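Side-chain contacts in 2-dehydropantoate 2-reductase, putative (Enterococcus faecalis, PDB 2EW2), which probably catalyses the NADPH-dependent reduction of 2-dehydropantoate (ketopantoate) to (R)-pantoate, the second step of the pathway from 3-methyl-2-oxobutanoate to pantothenate: residues I78-K83 with A89-I94; T131-G136 with G175-Y180; A210-L215 with S220-L225. All coordinates share one frame; numbering follows the deposited sequence. Where two conformers were deposited one is given.

Interaction 1 of 3, residues I78-K83 with A89-I94; sequences IIALTK and AMFKAI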
ATOM      1  N   ILE B  78      -2.624  38.629  -4.596  1.00 18.21           N
ATOM      2  CA  ILE B  78      -1.413  37.985  -4.119  1.00 18.28           C
ATOM      3  C   ILE B  78      -1.080  36.881  -5.120  1.00 18.62           C
ATOM      4  O   ILE B  78      -1.959  36.107  -5.510  1.00 18.80           O
ATOM      5  CB  ILE B  78      -1.563  37.396  -2.689  1.00 18.63           C
ATOM      6  CG1 ILE B  78      -1.913  38.499  -1.680  1.00 18.17           C
ATOM      7  CG2 ILE B  78      -0.235  36.681  -2.223  1.00 17.28           C
ATOM      8  CD1 ILE B  78      -2.409  37.945  -0.334  1.00 17.76           C
ATOM      9  N   ILE B  79       0.175  36.851  -5.558  1.00 18.64           N
ATOM     10  CA  ILE B  79       0.658  35.786  -6.415  1.00 18.95           C
ATOM     11  C   ILE B  79       1.474  34.831  -5.554  1.00 19.07           C
ATOM     12  O   ILE B  79       2.491  35.217  -4.991  1.00 18.45           O
ATOM     13  CB  ILE B  79       1.513  36.294  -7.601  1.00 19.10           C
ATOM     14  CG1 ILE B  79       0.660  37.189  -8.506  1.00 19.44           C
ATOM     15  CG2 ILE B  79       2.077  35.071  -8.381  1.00 17.72           C
ATOM     16  CD1 ILE B  79       1.457  38.144  -9.430  1.00 18.88           C
ATOM     17  N   ALA B  80       0.998  33.593  -5.450  1.00 19.45           N
ATOM     18  CA  ALA B  80       1.616  32.583  -4.599  1.00 20.55           C
ATOM     19  C   ALA B  80       2.657  31.755  -5.366  1.00 21.91           C
ATOM     20  O   ALA B  80       2.314  31.058  -6.318  1.00 21.31           O
ATOM     21  CB  ALA B  80       0.543  31.668  -4.022  1.00 19.94           C
ATOM     22  N   LEU B  81       3.918  31.845  -4.935  1.00 23.95           N
ATOM     23  CA  LEU B  81       5.007  31.036  -5.476  1.00 25.91           C
ATOM     24  C   LEU B  81       5.830  30.310  -4.402  1.00 27.72           C
ATOM     25  O   LEU B  81       6.760  29.567  -4.730  1.00 29.13           O
ATOM     26  CB  LEU B  81       5.924  31.894  -6.350  1.00 26.31           C
ATOM     27  CG  LEU B  81       5.293  32.222  -7.704  1.00 27.06           C
ATOM     28  CD1 LEU B  81       5.681  33.605  -8.169  1.00 28.92           C
ATOM     29  CD2 LEU B  81       5.677  31.141  -8.739  1.00 28.36           C
ATOM     30  N   THR B  82       5.492  30.527  -3.132  1.00 28.61           N
ATOM     31  CA  THR B  82       6.124  29.841  -2.000  1.00 29.37           C
ATOM     32  C   THR B  82       5.883  28.331  -2.117  1.00 30.13           C
ATOM     33  O   THR B  82       4.741  27.902  -2.354  1.00 30.57           O
ATOM     34  CB  THR B  82       5.492  30.349  -0.683  1.00 29.74           C
ATOM     35  OG1 THR B  82       5.632  31.773  -0.613  1.00 30.01           O
ATOM     36  CG2 THR B  82       6.144  29.736   0.547  1.00 30.99           C
ATOM     37  N   LYS B  83       6.922  27.515  -1.941  1.00 29.41           N
ATOM     38  CA  LYS B  83       6.711  26.064  -2.048  1.00 29.31           C
ATOM     39  C   LYS B  83       5.684  25.572  -1.039  1.00 27.99           C
ATOM     40  O   LYS B  83       5.436  26.225  -0.018  1.00 26.71           O
ATOM     41  CB  LYS B  83       8.025  25.266  -2.012  1.00 29.63           C
ATOM     42  CG  LYS B  83       8.923  25.461  -0.817  1.00 31.25           C
ATOM     43  CD  LYS B  83      10.274  24.751  -1.108  1.00 32.40           C
ATOM     44  CE  LYS B  83      11.155  24.647   0.125  1.00 37.02           C
ATOM     45  NZ  LYS B  83      10.612  23.681   1.134  1.00 41.21           N
ATOM     46  N   ALA B  89       2.289  28.739   6.378  1.00 25.65           N
ATOM     47  CA  ALA B  89       2.922  29.716   7.263  1.00 25.25           C
ATOM     48  C   ALA B  89       3.079  31.079   6.587  1.00 24.84           C
ATOM     49  O   ALA B  89       2.925  32.108   7.231  1.00 24.39           O
ATOM     50  CB  ALA B  89       4.271  29.202   7.741  1.00 25.95           C
HETATM   51  N   MSE B  90       3.365  31.078   5.285  1.00 24.03           N
HETATM   52  CA  MSE B  90       3.425  32.303   4.500  1.00 23.59           C
HETATM   53  C   MSE B  90       2.074  33.032   4.461  1.00 23.33           C
HETATM   54  O   MSE B  90       2.012  34.248   4.660  1.00 22.98           O
HETATM   55  CB  MSE B  90       3.909  32.008   3.069  1.00 23.82           C
HETATM   56  CG  MSE B  90       3.661  33.138   2.072  1.00 26.89           C
HETATM   57 SE   MSE B  90       4.807  34.718   2.388  0.85 35.79          SE
HETATM   58  CE  MSE B  90       6.594  34.001   1.761  1.00 29.62           C
ATOM     59  N   PHE B  91       0.991  32.303   4.219  1.00 22.82           N
ATOM     60  CA  PHE B  91      -0.299  32.975   4.126  1.00 22.71           C
ATOM     61  C   PHE B  91      -0.857  33.428   5.472  1.00 23.16           C
ATOM     62  O   PHE B  91      -1.466  34.493   5.564  1.00 22.56           O
ATOM     63  CB  PHE B  91      -1.287  32.233   3.222  1.00 22.12           C
ATOM     64  CG  PHE B  91      -1.119  32.605   1.765  1.00 23.08           C
ATOM     65  CD1 PHE B  91      -0.034  32.128   1.033  1.00 22.01           C
ATOM     66  CD2 PHE B  91      -1.993  33.508   1.158  1.00 22.48           C
ATOM     67  CE1 PHE B  91       0.155  32.510  -0.308  1.00 22.91           C
ATOM     68  CE2 PHE B  91      -1.816  33.891  -0.165  1.00 23.13           C
ATOM     69  CZ  PHE B  91      -0.740  33.395  -0.897  1.00 22.88           C
ATOM     70  N   LYS B  92      -0.583  32.655   6.520  1.00 23.39           N
ATOM     71  CA  LYS B  92      -0.921  33.088   7.862  1.00 23.82           C
ATOM     72  C   LYS B  92      -0.236  34.421   8.175  1.00 24.06           C
ATOM     73  O   LYS B  92      -0.866  35.326   8.710  1.00 24.56           O
ATOM     74  CB  LYS B  92      -0.545  32.046   8.908  1.00 24.05           C
ATOM     75  CG  LYS B  92      -1.196  32.352  10.265  1.00 25.83           C
ATOM     76  CD  LYS B  92      -0.862  31.333  11.314  1.00 31.74           C
ATOM     77  CE  LYS B  92      -1.575  31.712  12.621  1.00 35.54           C
ATOM     78  NZ  LYS B  92      -0.927  31.044  13.798  1.00 39.78           N
ATOM     79  N   ALA B  93       1.044  34.540   7.828  1.00 23.69           N
ATOM     80  CA  ALA B  93       1.813  35.759   8.082  1.00 23.69           C
ATOM     81  C   ALA B  93       1.357  36.985   7.289  1.00 23.97           C
ATOM     82  O   ALA B  93       1.463  38.120   7.777  1.00 23.76           O
ATOM     83  CB  ALA B  93       3.302  35.498   7.831  1.00 24.19           C
ATOM     84  N   ILE B  94       0.875  36.778   6.059  1.00 23.47           N
ATOM     85  CA  ILE B  94       0.506  37.924   5.219  1.00 23.38           C
ATOM     86  C   ILE B  94      -0.972  38.294   5.267  1.00 22.65           C
ATOM     87  O   ILE B  94      -1.379  39.252   4.631  1.00 22.48           O
ATOM     88  CB  ILE B  94       1.034  37.798   3.767  1.00 23.77           C
ATOM     89  CG1 ILE B  94       0.336  36.662   3.017  1.00 22.43           C
ATOM     90  CG2 ILE B  94       2.538  37.576   3.789  1.00 24.50           C
ATOM     91  CD1 ILE B  94       0.826  36.563   1.526  1.00 23.68           C
TER

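Interaction 2 of 3, residues T131-G136 with G175-Y180; sequences TMWTAG and GLNPSY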
ATOM      1  N   THR B 131       2.664  28.853 -15.002  1.00 23.09           N
ATOM      2  CA  THR B 131       3.611  29.745 -15.657  1.00 24.51           C
ATOM      3  C   THR B 131       4.609  28.950 -16.498  1.00 25.55           C
ATOM      4  O   THR B 131       5.212  27.989 -16.018  1.00 25.80           O
ATOM      5  CB  THR B 131       4.321  30.698 -14.665  1.00 24.46           C
ATOM      6  OG1 THR B 131       5.270  31.482 -15.377  1.00 24.30           O
ATOM      7  CG2 THR B 131       5.043  29.951 -13.541  1.00 23.94           C
HETATM    8  N   MSE B 132       4.759  29.351 -17.753  0.60 26.19           N
HETATM    9  CA  MSE B 132       5.694  28.706 -18.671  0.60 27.05           C
HETATM   10  C   MSE B 132       6.984  29.523 -18.829  0.60 26.34           C
HETATM   11  O   MSE B 132       7.889  29.131 -19.577  0.60 26.01           O
HETATM   12  CB  MSE B 132       5.040  28.468 -20.041  0.60 28.35           C
HETATM   13  CG  MSE B 132       3.919  27.406 -20.070  0.60 31.45           C
HETATM   14 SE   MSE B 132       2.216  28.009 -19.296  0.50 41.27          SE
HETATM   15  CE  MSE B 132       1.035  26.592 -20.011  0.60 34.35           C
ATOM     16  N   TRP B 133       7.069  30.654 -18.127  1.00 25.57           N
ATOM     17  CA  TRP B 133       8.280  31.507 -18.159  1.00 24.72           C
ATOM     18  C   TRP B 133       9.432  30.795 -17.448  1.00 24.89           C
ATOM     19  O   TRP B 133       9.207  29.853 -16.682  1.00 24.78           O
ATOM     20  CB  TRP B 133       8.042  32.866 -17.484  1.00 23.97           C
ATOM     21  CG  TRP B 133       7.150  33.793 -18.254  1.00 24.16           C
ATOM     22  CD1 TRP B 133       5.796  33.893 -18.152  1.00 23.68           C
ATOM     23  CD2 TRP B 133       7.547  34.736 -19.262  1.00 23.45           C
ATOM     24  NE1 TRP B 133       5.316  34.841 -19.035  1.00 23.23           N
ATOM     25  CE2 TRP B 133       6.370  35.379 -19.723  1.00 23.49           C
ATOM     26  CE3 TRP B 133       8.779  35.107 -19.813  1.00 23.05           C
ATOM     27  CZ2 TRP B 133       6.390  36.374 -20.706  1.00 24.16           C
ATOM     28  CZ3 TRP B 133       8.798  36.091 -20.794  1.00 23.69           C
ATOM     29  CH2 TRP B 133       7.606  36.721 -21.228  1.00 22.84           C
ATOM     30  N   THR B 134      10.660  31.241 -17.702  1.00 24.99           N
ATOM     31  CA  THR B 134      11.822  30.746 -16.964  1.00 24.94           C
ATOM     32  C   THR B 134      12.443  31.924 -16.209  1.00 24.17           C
ATOM     33  O   THR B 134      12.235  33.077 -16.568  1.00 23.95           O
ATOM     34  CB  THR B 134      12.864  30.055 -17.894  1.00 24.93           C
ATOM     35  OG1 THR B 134      13.421  31.016 -18.801  1.00 26.22           O
ATOM     36  CG2 THR B 134      12.215  28.919 -18.700  1.00 26.22           C
ATOM     37  N   ALA B 135      13.172  31.631 -15.144  1.00 24.12           N
ATOM     38  CA  ALA B 135      13.903  32.647 -14.394  1.00 24.26           C
ATOM     39  C   ALA B 135      15.064  31.999 -13.650  1.00 24.01           C
ATOM     40  O   ALA B 135      14.934  30.883 -13.171  1.00 24.01           O
ATOM     41  CB  ALA B 135      12.986  33.352 -13.412  1.00 23.82           C
ATOM     42  N   GLY B 136      16.187  32.701 -13.540  1.00 23.76           N
ATOM     43  CA  GLY B 136      17.330  32.168 -12.780  1.00 24.29           C
ATOM     44  C   GLY B 136      17.724  33.084 -11.651  1.00 24.10           C
ATOM     45  O   GLY B 136      17.565  34.286 -11.750  1.00 24.24           O
ATOM     46  N   GLY B 175       3.400  42.389 -20.280  1.00 25.54           N
ATOM     47  CA  GLY B 175       4.168  41.537 -21.198  1.00 24.95           C
ATOM     48  C   GLY B 175       4.282  40.078 -20.774  1.00 24.40           C
ATOM     49  O   GLY B 175       5.127  39.334 -21.274  1.00 23.17           O
ATOM     50  N   LEU B 176       3.412  39.647 -19.860  1.00 24.06           N
ATOM     51  CA  LEU B 176       3.518  38.299 -19.313  1.00 23.19           C
ATOM     52  C   LEU B 176       2.883  37.232 -20.192  1.00 22.93           C
ATOM     53  O   LEU B 176       2.941  36.051 -19.856  1.00 23.34           O
ATOM     54  CB  LEU B 176       2.963  38.260 -17.888  1.00 23.22           C
ATOM     55  CG  LEU B 176       3.862  38.830 -16.786  1.00 23.38           C
ATOM     56  CD1 LEU B 176       3.071  39.133 -15.546  1.00 22.16           C
ATOM     57  CD2 LEU B 176       4.962  37.822 -16.471  1.00 24.86           C
ATOM     58  N   ASN B 177       2.307  37.635 -21.330  1.00 22.94           N
ATOM     59  CA  ASN B 177       1.612  36.714 -22.261  1.00 23.11           C
ATOM     60  C   ASN B 177       0.552  35.802 -21.594  1.00 22.74           C
ATOM     61  O   ASN B 177       0.564  34.577 -21.770  1.00 22.41           O
ATOM     62  CB  ASN B 177       2.599  35.878 -23.099  1.00 23.83           C
ATOM     63  CG  ASN B 177       3.398  36.716 -24.107  1.00 25.75           C
ATOM     64  OD1 ASN B 177       2.880  37.656 -24.728  1.00 28.44           O
ATOM     65  ND2 ASN B 177       4.665  36.377 -24.263  1.00 26.47           N
ATOM     66  N   PRO B 178      -0.404  36.411 -20.867  1.00 23.05           N
ATOM     67  CA  PRO B 178      -1.433  35.635 -20.178  1.00 22.51           C
ATOM     68  C   PRO B 178      -2.522  35.142 -21.112  1.00 22.81           C
ATOM     69  O   PRO B 178      -2.738  35.727 -22.177  1.00 23.17           O
ATOM     70  CB  PRO B 178      -2.038  36.664 -19.236  1.00 22.65           C
ATOM     71  CG  PRO B 178      -1.972  37.920 -20.022  1.00 22.54           C
ATOM     72  CD  PRO B 178      -0.602  37.859 -20.661  1.00 22.49           C
ATOM     73  N   SER B 179      -3.211  34.079 -20.710  1.00 22.27           N
ATOM     74  CA  SER B 179      -4.460  33.724 -21.326  1.00 22.58           C
ATOM     75  C   SER B 179      -5.381  33.115 -20.275  1.00 22.22           C
ATOM     76  O   SER B 179      -4.921  32.489 -19.322  1.00 21.78           O
ATOM     77  CB  SER B 179      -4.253  32.743 -22.484  1.00 22.96           C
ATOM     78  OG  SER B 179      -3.919  31.457 -22.018  1.00 25.78           O
ATOM     79  N   TYR B 180      -6.680  33.306 -20.451  1.00 21.33           N
ATOM     80  CA  TYR B 180      -7.653  32.631 -19.610  1.00 21.25           C
ATOM     81  C   TYR B 180      -7.789  31.239 -20.186  1.00 21.68           C
ATOM     82  O   TYR B 180      -7.913  31.089 -21.409  1.00 21.39           O
ATOM     83  CB  TYR B 180      -9.008  33.347 -19.655  1.00 21.48           C
ATOM     84  CG  TYR B 180     -10.022  32.691 -18.751  1.00 21.17           C
ATOM     85  CD1 TYR B 180     -10.082  33.024 -17.397  1.00 21.87           C
ATOM     86  CD2 TYR B 180     -10.896  31.704 -19.240  1.00 21.59           C
ATOM     87  CE1 TYR B 180     -10.994  32.399 -16.541  1.00 21.90           C
ATOM     88  CE2 TYR B 180     -11.819  31.070 -18.389  1.00 22.38           C
ATOM     89  CZ  TYR B 180     -11.852  31.433 -17.043  1.00 22.17           C
ATOM     90  OH  TYR B 180     -12.757  30.837 -16.193  1.00 23.03           O
TER

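Interaction 3 of 3, residues A210-L215 with S220-L225; sequences AEFGAL and SLVKTL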
ATOM      1  N   ALA B 210       9.519   1.119 -17.021  1.00 23.80           N
ATOM      2  CA  ALA B 210       9.243  -0.066 -17.832  1.00 23.77           C
ATOM      3  C   ALA B 210       9.177  -1.346 -16.992  1.00 23.61           C
ATOM      4  O   ALA B 210       8.356  -2.219 -17.270  1.00 23.95           O
ATOM      5  CB  ALA B 210      10.302  -0.216 -18.944  1.00 23.60           C
ATOM      6  N   GLU B 211      10.063  -1.473 -16.000  1.00 22.82           N
ATOM      7  CA  GLU B 211      10.075  -2.635 -15.106  1.00 22.69           C
ATOM      8  C   GLU B 211       8.747  -2.690 -14.376  1.00 22.57           C
ATOM      9  O   GLU B 211       8.108  -3.740 -14.334  1.00 21.57           O
ATOM     10  CB  GLU B 211      11.222  -2.568 -14.085  1.00 23.11           C
ATOM     11  CG  GLU B 211      12.611  -2.931 -14.648  1.00 23.42           C
ATOM     12  CD  GLU B 211      13.741  -2.687 -13.650  1.00 23.39           C
ATOM     13  OE1 GLU B 211      13.609  -1.802 -12.790  1.00 22.10           O
ATOM     14  OE2 GLU B 211      14.781  -3.392 -13.715  1.00 28.23           O
ATOM     15  N   PHE B 212       8.315  -1.546 -13.836  1.00 22.36           N
ATOM     16  CA  PHE B 212       6.983  -1.479 -13.234  1.00 22.12           C
ATOM     17  C   PHE B 212       5.868  -1.841 -14.224  1.00 22.48           C
ATOM     18  O   PHE B 212       5.007  -2.684 -13.934  1.00 22.47           O
ATOM     19  CB  PHE B 212       6.674  -0.125 -12.576  1.00 22.09           C
ATOM     20  CG  PHE B 212       5.286  -0.086 -12.010  1.00 22.70           C
ATOM     21  CD1 PHE B 212       5.012  -0.669 -10.776  1.00 23.15           C
ATOM     22  CD2 PHE B 212       4.232   0.412 -12.762  1.00 22.83           C
ATOM     23  CE1 PHE B 212       3.701  -0.708 -10.282  1.00 22.58           C
ATOM     24  CE2 PHE B 212       2.929   0.366 -12.268  1.00 22.23           C
ATOM     25  CZ  PHE B 212       2.672  -0.186 -11.045  1.00 19.97           C
ATOM     26  N   GLY B 213       5.878  -1.203 -15.384  1.00 22.21           N
ATOM     27  CA  GLY B 213       4.832  -1.412 -16.371  1.00 22.71           C
ATOM     28  C   GLY B 213       4.578  -2.869 -16.717  1.00 23.21           C
ATOM     29  O   GLY B 213       3.424  -3.276 -16.891  1.00 23.39           O
ATOM     30  N   ALA B 214       5.649  -3.657 -16.808  1.00 23.47           N
ATOM     31  CA  ALA B 214       5.566  -5.067 -17.230  1.00 23.65           C
ATOM     32  C   ALA B 214       4.931  -5.983 -16.186  1.00 23.83           C
ATOM     33  O   ALA B 214       4.528  -7.100 -16.516  1.00 24.57           O
ATOM     34  CB  ALA B 214       6.957  -5.597 -17.599  1.00 24.03           C
ATOM     35  N   LEU B 215       4.852  -5.526 -14.937  1.00 23.20           N
ATOM     36  CA  LEU B 215       4.347  -6.358 -13.854  1.00 23.06           C
ATOM     37  C   LEU B 215       2.904  -6.741 -14.126  1.00 23.31           C
ATOM     38  O   LEU B 215       2.161  -5.956 -14.689  1.00 22.05           O
ATOM     39  CB  LEU B 215       4.456  -5.637 -12.500  1.00 22.50           C
ATOM     40  CG  LEU B 215       5.860  -5.305 -12.011  1.00 21.76           C
ATOM     41  CD1 LEU B 215       5.810  -4.491 -10.727  1.00 18.65           C
ATOM     42  CD2 LEU B 215       6.686  -6.596 -11.837  1.00 21.32           C
ATOM     43  N   SER B 220      -3.757  -3.050 -12.513  0.60 19.79           N
ATOM     44  CA  SER B 220      -4.679  -2.967 -11.378  0.60 19.86           C
ATOM     45  C   SER B 220      -4.279  -1.841 -10.422  0.60 19.55           C
ATOM     46  O   SER B 220      -5.118  -1.026 -10.031  0.60 19.28           O
ATOM     47  CB  SER B 220      -4.789  -4.315 -10.649  0.60 20.49           C
ATOM     48  OG  SER B 220      -3.570  -4.680 -10.010  0.60 21.17           O
ATOM     49  N   LEU B 221      -2.995  -1.775 -10.088  1.00 18.74           N
ATOM     50  CA  LEU B 221      -2.484  -0.719  -9.227  1.00 18.56           C
ATOM     51  C   LEU B 221      -2.781   0.666  -9.828  1.00 18.61           C
ATOM     52  O   LEU B 221      -3.343   1.542  -9.154  1.00 17.04           O
ATOM     53  CB  LEU B 221      -0.983  -0.895  -8.984  1.00 17.83           C
ATOM     54  CG  LEU B 221      -0.608  -2.017  -8.018  1.00 18.63           C
ATOM     55  CD1 LEU B 221       0.895  -2.319  -8.124  1.00 20.52           C
ATOM     56  CD2 LEU B 221      -1.010  -1.701  -6.561  1.00 18.09           C
ATOM     57  N   VAL B 222      -2.398   0.847 -11.093  1.00 18.14           N
ATOM     58  CA  VAL B 222      -2.538   2.143 -11.744  1.00 18.17           C
ATOM     59  C   VAL B 222      -4.017   2.563 -11.885  1.00 17.84           C
ATOM     60  O   VAL B 222      -4.359   3.675 -11.526  1.00 18.27           O
ATOM     61  CB  VAL B 222      -1.830   2.169 -13.115  1.00 18.16           C
ATOM     62  CG1 VAL B 222      -2.176   3.461 -13.855  1.00 17.55           C
ATOM     63  CG2 VAL B 222      -0.311   2.033 -12.927  1.00 17.49           C
ATOM     64  N   LYS B 223      -4.879   1.679 -12.391  1.00 17.87           N
ATOM     65  CA  LYS B 223      -6.312   2.008 -12.580  1.00 18.45           C
ATOM     66  C   LYS B 223      -7.077   2.298 -11.298  1.00 18.45           C
ATOM     67  O   LYS B 223      -7.932   3.187 -11.270  1.00 19.31           O
ATOM     68  CB  LYS B 223      -7.035   0.930 -13.388  1.00 18.93           C
ATOM     69  CG  LYS B 223      -6.686   1.031 -14.863  1.00 21.08           C
ATOM     70  CD  LYS B 223      -7.421   0.039 -15.694  1.00 22.35           C
ATOM     71  CE  LYS B 223      -6.994   0.231 -17.149  1.00 23.25           C
ATOM     72  NZ  LYS B 223      -7.730  -0.691 -18.015  1.00 22.25           N
ATOM     73  N   THR B 224      -6.766   1.559 -10.236  1.00 18.21           N
ATOM     74  CA  THR B 224      -7.393   1.814  -8.946  1.00 18.15           C
ATOM     75  C   THR B 224      -7.010   3.217  -8.483  1.00 18.49           C
ATOM     76  O   THR B 224      -7.885   3.994  -8.082  1.00 18.57           O
ATOM     77  CB  THR B 224      -6.994   0.775  -7.898  1.00 17.86           C
ATOM     78  OG1 THR B 224      -7.254  -0.541  -8.412  1.00 17.65           O
ATOM     79  CG2 THR B 224      -7.780   0.973  -6.615  1.00 16.92           C
ATOM     80  N   LEU B 225      -5.714   3.540  -8.538  1.00 17.77           N
ATOM     81  CA  LEU B 225      -5.240   4.883  -8.153  1.00 18.14           C
ATOM     82  C   LEU B 225      -5.887   5.984  -9.006  1.00 18.22           C
ATOM     83  O   LEU B 225      -6.313   7.013  -8.456  1.00 18.40           O
ATOM     84  CB  LEU B 225      -3.700   4.977  -8.201  1.00 18.14           C
ATOM     85  CG  LEU B 225      -2.964   4.390  -6.998  1.00 17.86           C
ATOM     86  CD1 LEU B 225      -1.521   4.079  -7.339  1.00 17.12           C
ATOM     87  CD2 LEU B 225      -3.073   5.324  -5.810  1.00 17.47           C
TER

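Interaction 1 of 3, residues I78-K83 with A89-I94
Ile-78 packs on Phe-91 and Ile-94, Ala-80 on Phe-91, and Thr-82 on selenomethionine Met-90, within a beta-alpha-beta unit of the Rossmann-type domain. Residues 78-80 of the strand and 89-94 of the helix run nearly antiparallel (165°), and the chain then goes on to strand 103-106. All six touching residues are buried.

The apolar contacts centre on the ring of Phe-91. Its CZ meets CG2 of Ile-78 at 3.6 Å. Ala-80 comes to the same end of the ring, its CB 3.8 Å from Phe-91 CE1. Both methyl groups approach obliquely. Ile-78 and Phe-91 lie alongside one another, pointing opposite ways. Ile-94 adds a methyl from its own helix: its CD1 stands 4.1 Å above the plane of the Phe-91 ring, over the centre. Ile-94 and Ile-78 meet tip to tip, CD1 to CD1 at 4.0 Å, and Ile-94 CD1 is 3.9 Å from Ile-78 CG2. CG1 of Ile-94 is flanked by both main-chain branches (chi1 68°), and CD1 extends from there toward the strand. Ile-32 on strand 28-32 touches both Ile-94 and Met-90.

No hydrogen bond crosses the segments. At Thr-82, just past the strand, a hydroxyl meets carbon atoms; its OG1 is weakly hydrogen-bonded to Ala-9 O. The side chain also touches the glycine-rich GxGxxG turn, which probably helps to bind the nucleotide, as in other Rossmann domains. The Met-90 chain is bent at both chi2 and chi3, and this folds its end back on Thr-82. CE of Met-90 lies 3.4 Å from Thr-82 OG1.

Interaction 2 of 3, residues T131-G136 with G175-Y180
Trp-133 lays one face of its indole over the side chain of Leu-176. CD2 of Leu-176 stands 3.9 Å above the ring plane of Trp-133, offset toward the rim on the NE1 side. Trp-133 lies in the loop between strands 126-131 and 136-139. Its CG is anti to its carbonyl carbon (chi1 -71°), which directs the indole toward residues 175-177. Leu-176 lies in the turn between helix 161-173 and strand 178-180, an edge strand of the large Rossmann-type sheet.

The polar part of the contact is one hydrogen bond across the segments. Trp-133 NE1 donates to Leu-176 O at 2.8 Å. The N-H...O angle is 155°, and the oxygen lies in the plane of the indole. The donor stands above the carbonyl plane, 39° out of it.

The benzo end of the indole reaches Gly-175 and Asn-177. CZ2 of Trp-133 is 3.3 Å from Gly-175 O, which approaches the ring obliquely. CZ2 of Trp-133 also lies 4.0 Å from Asn-177 ND2. That amide nitrogen has a partner of its own, as it is hydrogen-bonded to Gly-149 O. Gly-175 has positive phi and closes helix 161-173 with a Schellman motif. After the helix ends, the carbonyl oxygens of Gly-175 and Leu-176 lie near the indole.

Arg-17 of helix 13-24 and Ile-151 of strand 151-155 also touch Trp-133. Leu-176 packs on Leu-18 and Phe-171. The contact lies between two helices near the edge of the sheet.

The N-H of a buried indole is thus satisfied by a main-chain carbonyl. The bond probably limits rotation of the ring, while CD2 of Leu-176 lies over part of one face. One side chain makes both an apolar and a polar link to the turn.

Interaction 3 of 3, residues A210-L215 with S220-L225
The ring of Phe-212 meets Leu-221 and Val-222 at its edge, and neither of them lies over a face. Leu-221 CD1 is near the ring plane, 3.9 Å from Phe-212 CE1. Val-222 CG2 is also near the plane, 3.7 Å from Phe-212 CE2. The two methyl groups therefore sit at two neighbouring parts of the rim, with CZ between them. Phe-212 CZ is 4.0 Å from Leu-221 CD1 and 4.2 Å from Val-222 CG2. The tip of the phenyl ring is wedged between two consecutive residues of the second helix.

Phe-212 gets there with CG anti to the backbone N (chi1 178°), which carries the ring out from helix 209-214 toward helix 218-235. Leu-221 and Val-222 both send their CB atoms toward it, and both side chains run obliquely to that of the phenylalanine. The contact between the segments is wholly apolar, and all three residues are buried.

Within the second helix, Thr-224 gives Ser-220 O a side-chain hydrogen bond besides the backbone one, with Thr-224 OG1 2.7 Å from Ser-220 O. Gln-304 of the second subunit packs on Leu-221, which places the contact beside the dimer interface.

This is helix-to-helix packing in the all-helical C-terminal part, with a short turn joining the two helices. Helix 198-205 lies against Phe-212 through Leu-198, Leu-201 and Cys-202. Tyr-246 and Ile-249 of helix 242-252 pack on Val-222, and Phe-298 of helix 297-313 packs on Leu-221.

From the N terminus, interaction 1 comes first. It closes a short loop at the start of helix 84-94 and joins that helix to strand 77-80 in the Rossmann-type domain. Interaction 2 closes a longer loop of 38 residues and ties the loop after strand 126-131 to the turn before strand 178-180. Interaction 3 comes last and joins helix 209-214 to helix 218-235 across a four-residue link in the C-terminal helical part. The three are in series, and none crosses or encloses another. Interactions 1 and 2 both reach the large sheet, their centres about 20 Å apart. Interaction 3 lies on the opposite side of the chain's centre from interaction 1, about 37 Å between centres.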